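Local coordinates for lipid-transfer protein (Thermomonospora curvata, PDB 6OK1), which is a lipid-transfer protein of the thiolase superfamily that carries a bound sodium ion, at residues G42-P45 with S46-D49; I62-A65 with R66-I70. All blocks are in the same frame, centred on the assembly; numbering follows the deposited sequence.

Interaction 1 (G42-P45 with S46-D49); sequences GLEP and SDVD. With NA (sodium ion), chain E.
Asp-47 folds back on Glu-44 and is bonded to it twice. The Glu-44 N-H points at Asp-47 OD2, 2.9 Å away and nearly straight at 164°. It meets that oxygen on its anti side, tilted out of the carboxylate plane. The return bond is from backbone to backbone, Asp-47 N to Glu-44 O at 2.9 Å. One residue on, Val-48 N gives a second such bond to Pro-45 O at 3.0 Å. These two bonds from residue i+3 back to residue i make a short 3-10 turn. It follows the Schellman motif at Gly-42 that ends helix 26-40, and it leads into strand 50-54. The carboxylate of Asp-47 also lies against apolar atoms. With CG beside its own backbone N (chi1 -64°), it brings OD2 to 3.6 Å from Leu-43 CB and 3.7 Å from Leu-43 CD2. Val-48 CG2 packs 3.5 Å from Pro-45 O. Val-48 and Leu-43 both rest on Val-104 of strand 104-112, and Pro-45 touches Leu-35 of helix 26-40. Val-48 O is a ligand of the sodium ion at 2.4 Å.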
ATOM      1  N   GLY A  42       7.008  11.719 -24.785  1.00 31.63           N
ATOM      2  CA  GLY A  42       7.727  12.910 -25.193  1.00 34.73           C
ATOM      3  C   GLY A  42       8.097  13.825 -24.057  1.00 41.59           C
ATOM      4  O   GLY A  42       8.185  15.041 -24.258  1.00 34.26           O
ATOM      5  N   LEU A  43       8.299  13.277 -22.861  1.00 30.52           N
ATOM      6  CA  LEU A  43       8.622  14.034 -21.660  1.00 31.78           C
ATOM      7  C   LEU A  43      10.018  13.655 -21.151  1.00 28.09           C
ATOM      8  O   LEU A  43      10.721  12.812 -21.729  1.00 32.00           O
ATOM      9  CB  LEU A  43       7.564  13.795 -20.575  1.00 29.49           C
ATOM     10  CG  LEU A  43       6.128  14.257 -20.867  1.00 35.66           C
ATOM     11  CD1 LEU A  43       5.140  13.772 -19.771  1.00 28.29           C
ATOM     12  CD2 LEU A  43       6.081  15.760 -20.978  1.00 34.53           C
ATOM     13  N   GLU A  44      10.428  14.339 -20.087  1.00 33.69           N
ATOM     14  CA  GLU A  44      11.683  14.119 -19.383  0.60 21.91           C
ATOM     15  C   GLU A  44      11.403  13.661 -17.956  1.00 28.84           C
ATOM     16  O   GLU A  44      10.367  14.014 -17.398  1.00 28.57           O
ATOM     17  CB  GLU A  44      12.524  15.398 -19.328  0.60 30.45           C
ATOM     18  CG  GLU A  44      13.005  15.899 -20.698  0.60 76.35           C
ATOM     19  CD  GLU A  44      14.111  15.042 -21.293  0.60 64.04           C
ATOM     20  OE1 GLU A  44      14.501  14.038 -20.664  0.60 79.36           O
ATOM     21  OE2 GLU A  44      14.590  15.373 -22.396  0.60127.11           O
ATOM     22  N   PRO A  45      12.317  12.907 -17.330  1.00 25.77           N
ATOM     23  CA  PRO A  45      12.051  12.455 -15.941  1.00 28.96           C
ATOM     24  C   PRO A  45      11.744  13.583 -14.964  1.00 34.58           C
ATOM     25  O   PRO A  45      10.877  13.401 -14.106  1.00 29.20           O
ATOM     26  CB  PRO A  45      13.337  11.709 -15.566  1.00 31.40           C
ATOM     27  CG  PRO A  45      13.869  11.189 -16.869  1.00 33.77           C
ATOM     28  CD  PRO A  45      13.512  12.251 -17.893  1.00 32.81           C
ATOM     29  N   SER A  46      12.413  14.744 -15.076  1.00 29.96           N
ATOM     30  CA  SER A  46      12.155  15.873 -14.183  1.00 28.47           C
ATOM     31  C   SER A  46      10.737  16.412 -14.312  1.00 34.66           C
ATOM     32  O   SER A  46      10.281  17.149 -13.425  1.00 34.70           O
ATOM     33  CB  SER A  46      13.157  17.003 -14.459  1.00 35.45           C
ATOM     34  OG  SER A  46      13.044  17.407 -15.811  1.00 36.08           O
ATOM     35  N   ASP A  47      10.032  16.074 -15.390  1.00 29.89           N
ATOM     36  CA  ASP A  47       8.638  16.477 -15.527  1.00 28.72           C
ATOM     37  C   ASP A  47       7.711  15.710 -14.573  1.00 28.68           C
ATOM     38  O   ASP A  47       6.630  16.212 -14.244  1.00 27.86           O
ATOM     39  CB  ASP A  47       8.164  16.270 -16.966  1.00 33.39           C
ATOM     40  CG  ASP A  47       8.899  17.152 -17.962  1.00 35.37           C
ATOM     41  OD1 ASP A  47       9.221  18.292 -17.596  1.00 35.06           O
ATOM     42  OD2 ASP A  47       9.143  16.701 -19.100  1.00 32.49           O
ATOM     43  N   VAL A  48       8.112  14.521 -14.131  1.00 26.51           N
ATOM     44  CA  VAL A  48       7.253  13.639 -13.326  1.00 21.36           C
ATOM     45  C   VAL A  48       7.143  14.147 -11.899  1.00 25.70           C
ATOM     46  O   VAL A  48       8.152  14.370 -11.223  1.00 26.20           O
ATOM     47  CB  VAL A  48       7.805  12.204 -13.335  1.00 25.98           C
ATOM     48  CG1 VAL A  48       6.954  11.287 -12.463  1.00 24.29           C
ATOM     49  CG2 VAL A  48       7.848  11.671 -14.754  1.00 30.31           C
ATOM     50  N   ASP A  49       5.912  14.294 -11.408  1.00 23.98           N
ATOM     51  CA  ASP A  49       5.722  14.685 -10.017  1.00 23.72           C
ATOM     52  C   ASP A  49       4.837  13.707  -9.253  1.00 24.31           C
ATOM     53  O   ASP A  49       4.498  13.976  -8.088  1.00 23.35           O
ATOM     54  CB  ASP A  49       5.173  16.116  -9.919  1.00 22.45           C
ATOM     55  CG  ASP A  49       3.925  16.348 -10.730  1.00 27.66           C
ATOM     56  OD1 ASP A  49       3.360  15.389 -11.280  1.00 27.11           O
ATOM     57  OD2 ASP A  49       3.497  17.532 -10.810  1.00 31.55           O
TER
HETATM   58 NA    NA E 501       9.878  15.316  -9.935  1.00 27.78          NA
HETATM   59  O   HOH W   1       8.807  17.545 -10.043  1.00 36.16           O
HETATM   60  O   HOH W   2      11.513  16.891 -10.066  1.00 44.74           O

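Interaction 2 (I62-A65 with R66-I70); sequences IHVA and RNTGI. With NA (sodium ion), chain E.
Ile-62 O accepts the amide of Arg-66 at 3.0 Å, an ordinary helical bond. The Arg-66 side chain leaves close to the same oxygen, with its CG 3.4 Å from Ile-62 O. Its NE reaches a salt bridge with Asp-252 of the second subunit.

His-63 comes next. Its ring has Ile-62 CG1 over the centre of one face. A water joins His-63 ND1 to Arg-66 NH1, in the plane of the guanidinium and at its edge. His-63 O takes two donors of Asn-67 from opposite faces of the carbonyl: ND2 at 2.9 Å and the backbone N at 3.2 Å. The ND2 bond is nearly straight (163°) and lies close to the plane of the Asn-67 amide, which limits how that amide can turn.

These residues make up nearly all of helix 61-68, the helix of the beta-alpha-beta unit between strands 50-54 and 75-79. Val-64 O is gripped in the same double way. Thr-68 N lies 3.0 Å from Val-64 O, and Thr-68 OG1 donates to it at 2.7 Å from the other face. The hydroxyl gets there because it sits between its own backbone N and carbonyl carbon (chi1 59°). The same OG1 accepts a weak bond from Ile-70 N.

Ala-65 O accepts a weak bond from Gly-69 N, where the chain leaves the helix with positive phi. Ala-65 CB packs on Ile-70 CB at 4.1 Å. Beyond that turn, Ile-70 O binds the sodium ion at 2.2 Å.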
ATOM      1  N   ILE A  62      10.376   6.200  -3.918  1.00 21.60           N
ATOM      2  CA  ILE A  62      11.599   6.979  -3.715  1.00 19.43           C
ATOM      3  C   ILE A  62      12.793   6.322  -4.392  1.00 24.04           C
ATOM      4  O   ILE A  62      13.710   7.015  -4.846  1.00 22.72           O
ATOM      5  CB  ILE A  62      11.884   7.207  -2.226  1.00 22.87           C
ATOM      6  CG1 ILE A  62      11.988   5.885  -1.457  1.00 24.77           C
ATOM      7  CG2 ILE A  62      10.812   8.141  -1.637  1.00 24.87           C
ATOM      8  CD1 ILE A  62      12.498   6.080  -0.013  1.00 28.55           C
ATOM      9  N   HIS A  63      12.820   4.995  -4.453  1.00 23.20           N
ATOM     10  CA  HIS A  63      13.938   4.324  -5.109  1.00 23.36           C
ATOM     11  C   HIS A  63      13.860   4.492  -6.614  1.00 23.91           C
ATOM     12  O   HIS A  63      14.872   4.764  -7.271  1.00 25.38           O
ATOM     13  CB  HIS A  63      13.956   2.850  -4.718  1.00 22.33           C
ATOM     14  CG  HIS A  63      14.329   2.641  -3.286  1.00 23.45           C
ATOM     15  ND1 HIS A  63      15.485   3.173  -2.751  1.00 28.80           N
ATOM     16  CD2 HIS A  63      13.687   2.028  -2.267  1.00 24.75           C
ATOM     17  CE1 HIS A  63      15.548   2.869  -1.465  1.00 27.37           C
ATOM     18  NE2 HIS A  63      14.473   2.166  -1.147  1.00 24.07           N
ATOM     19  N   VAL A  64      12.658   4.397  -7.178  1.00 21.83           N
ATOM     20  CA  VAL A  64      12.487   4.710  -8.595  1.00 23.22           C
ATOM     21  C   VAL A  64      12.887   6.159  -8.868  1.00 21.53           C
ATOM     22  O   VAL A  64      13.584   6.462  -9.852  1.00 25.41           O
ATOM     23  CB  VAL A  64      11.034   4.412  -9.032  1.00 22.45           C
ATOM     24  CG1 VAL A  64      10.766   4.895 -10.456  1.00 26.69           C
ATOM     25  CG2 VAL A  64      10.778   2.907  -8.938  1.00 20.95           C
ATOM     26  N   ALA A  65      12.455   7.078  -8.012  1.00 23.79           N
ATOM     27  CA  ALA A  65      12.675   8.484  -8.316  1.00 22.98           C
ATOM     28  C   ALA A  65      14.159   8.843  -8.259  1.00 25.85           C
ATOM     29  O   ALA A  65      14.639   9.595  -9.106  1.00 25.82           O
ATOM     30  CB  ALA A  65      11.871   9.364  -7.373  1.00 24.81           C
ATOM     31  N   ARG A  66      14.901   8.356  -7.259  1.00 24.86           N
ATOM     32  CA  ARG A  66      16.301   8.765  -7.168  1.00 26.19           C
ATOM     33  C   ARG A  66      17.164   8.061  -8.202  1.00 27.35           C
ATOM     34  O   ARG A  66      18.222   8.585  -8.580  1.00 28.36           O
ATOM     35  CB  ARG A  66      16.856   8.539  -5.761  1.00 23.73           C
ATOM     36  CG  ARG A  66      17.100   7.102  -5.344  1.00 28.53           C
ATOM     37  CD  ARG A  66      17.752   7.029  -3.941  1.00 29.75           C
ATOM     38  NE  ARG A  66      19.116   7.569  -3.961  1.00 28.39           N
ATOM     39  CZ  ARG A  66      20.209   6.835  -4.206  1.00 29.66           C
ATOM     40  NH1 ARG A  66      20.106   5.527  -4.415  1.00 28.93           N
ATOM     41  NH2 ARG A  66      21.415   7.400  -4.209  1.00 28.08           N
ATOM     42  N   ASN A  67      16.719   6.919  -8.715  1.00 23.32           N
ATOM     43  CA  ASN A  67      17.472   6.245  -9.770  1.00 24.48           C
ATOM     44  C   ASN A  67      17.238   6.892 -11.125  1.00 28.20           C
ATOM     45  O   ASN A  67      18.164   6.984 -11.932  1.00 30.01           O
ATOM     46  CB  ASN A  67      17.085   4.761  -9.824  1.00 25.15           C
ATOM     47  CG  ASN A  67      17.944   3.904  -8.911  1.00 25.30           C
ATOM     48  OD1 ASN A  67      18.978   3.411  -9.329  1.00 27.47           O
ATOM     49  ND2 ASN A  67      17.522   3.731  -7.664  1.00 25.44           N
ATOM     50  N   THR A  68      16.003   7.305 -11.408  1.00 25.78           N
ATOM     51  CA  THR A  68      15.639   7.782 -12.738  1.00 26.62           C
ATOM     52  C   THR A  68      15.798   9.280 -12.928  1.00 29.21           C
ATOM     53  O   THR A  68      15.699   9.743 -14.070  1.00 27.83           O
ATOM     54  CB  THR A  68      14.195   7.430 -13.068  1.00 28.95           C
ATOM     55  OG1 THR A  68      13.321   8.033 -12.092  1.00 27.12           O
ATOM     56  CG2 THR A  68      14.021   5.922 -13.098  1.00 32.58           C
ATOM     57  N   GLY A  69      16.017  10.046 -11.862  1.00 28.49           N
ATOM     58  CA  GLY A  69      16.063  11.491 -11.982  1.00 29.42           C
ATOM     59  C   GLY A  69      14.715  12.170 -11.954  1.00 29.44           C
ATOM     60  O   GLY A  69      14.632  13.368 -12.277  1.00 27.35           O
ATOM     61  N   ILE A  70      13.658  11.446 -11.568  1.00 25.77           N
ATOM     62  CA  ILE A  70      12.347  12.058 -11.345  1.00 32.87           C
ATOM     63  C   ILE A  70      12.414  13.077 -10.217  1.00 27.03           C
ATOM     64  O   ILE A  70      11.679  14.078 -10.217  1.00 26.50           O
ATOM     65  CB  ILE A  70      11.315  10.931 -11.085  1.00 23.74           C
ATOM     66  CG1 ILE A  70      10.970  10.271 -12.411  1.00 23.54           C
ATOM     67  CG2 ILE A  70      10.074  11.444 -10.373  1.00 24.55           C
ATOM     68  CD1 ILE A  70      10.190   8.963 -12.288  1.00 25.55           C
TER
HETATM   69 NA    NA E 501       9.878  15.316  -9.935  1.00 27.78          NA
HETATM   70  O   HOH W   3      17.955   3.693  -3.892  1.00 26.95           O
HETATM   71  O   HOH W   1       8.807  17.545 -10.043  1.00 36.16           O
HETATM   72  O   HOH W   2      11.513  16.891 -10.066  1.00 44.74           O

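Overall arrangement
Interaction 1 and interaction 2 follow one another along the chain, with strand 50-54 between them. Their centres lie about 12 Å apart, and each is about 25 Å from the centre of the chain. The two turns meet directly. Pro-45 CB packs 3.4 Å from Thr-68 O, and Pro-45 O lies 3.6 Å from Ile-70 CG1. Val-48 O is likewise 3.6 Å from Ile-70 CG2. The sodium ion joins them: it takes one carbonyl oxygen from each turn, and Glu-72 O and two waters complete the site. Interaction 2 also faces the second subunit, whereas no other protein chain of the assembly touches the segments of interaction 1.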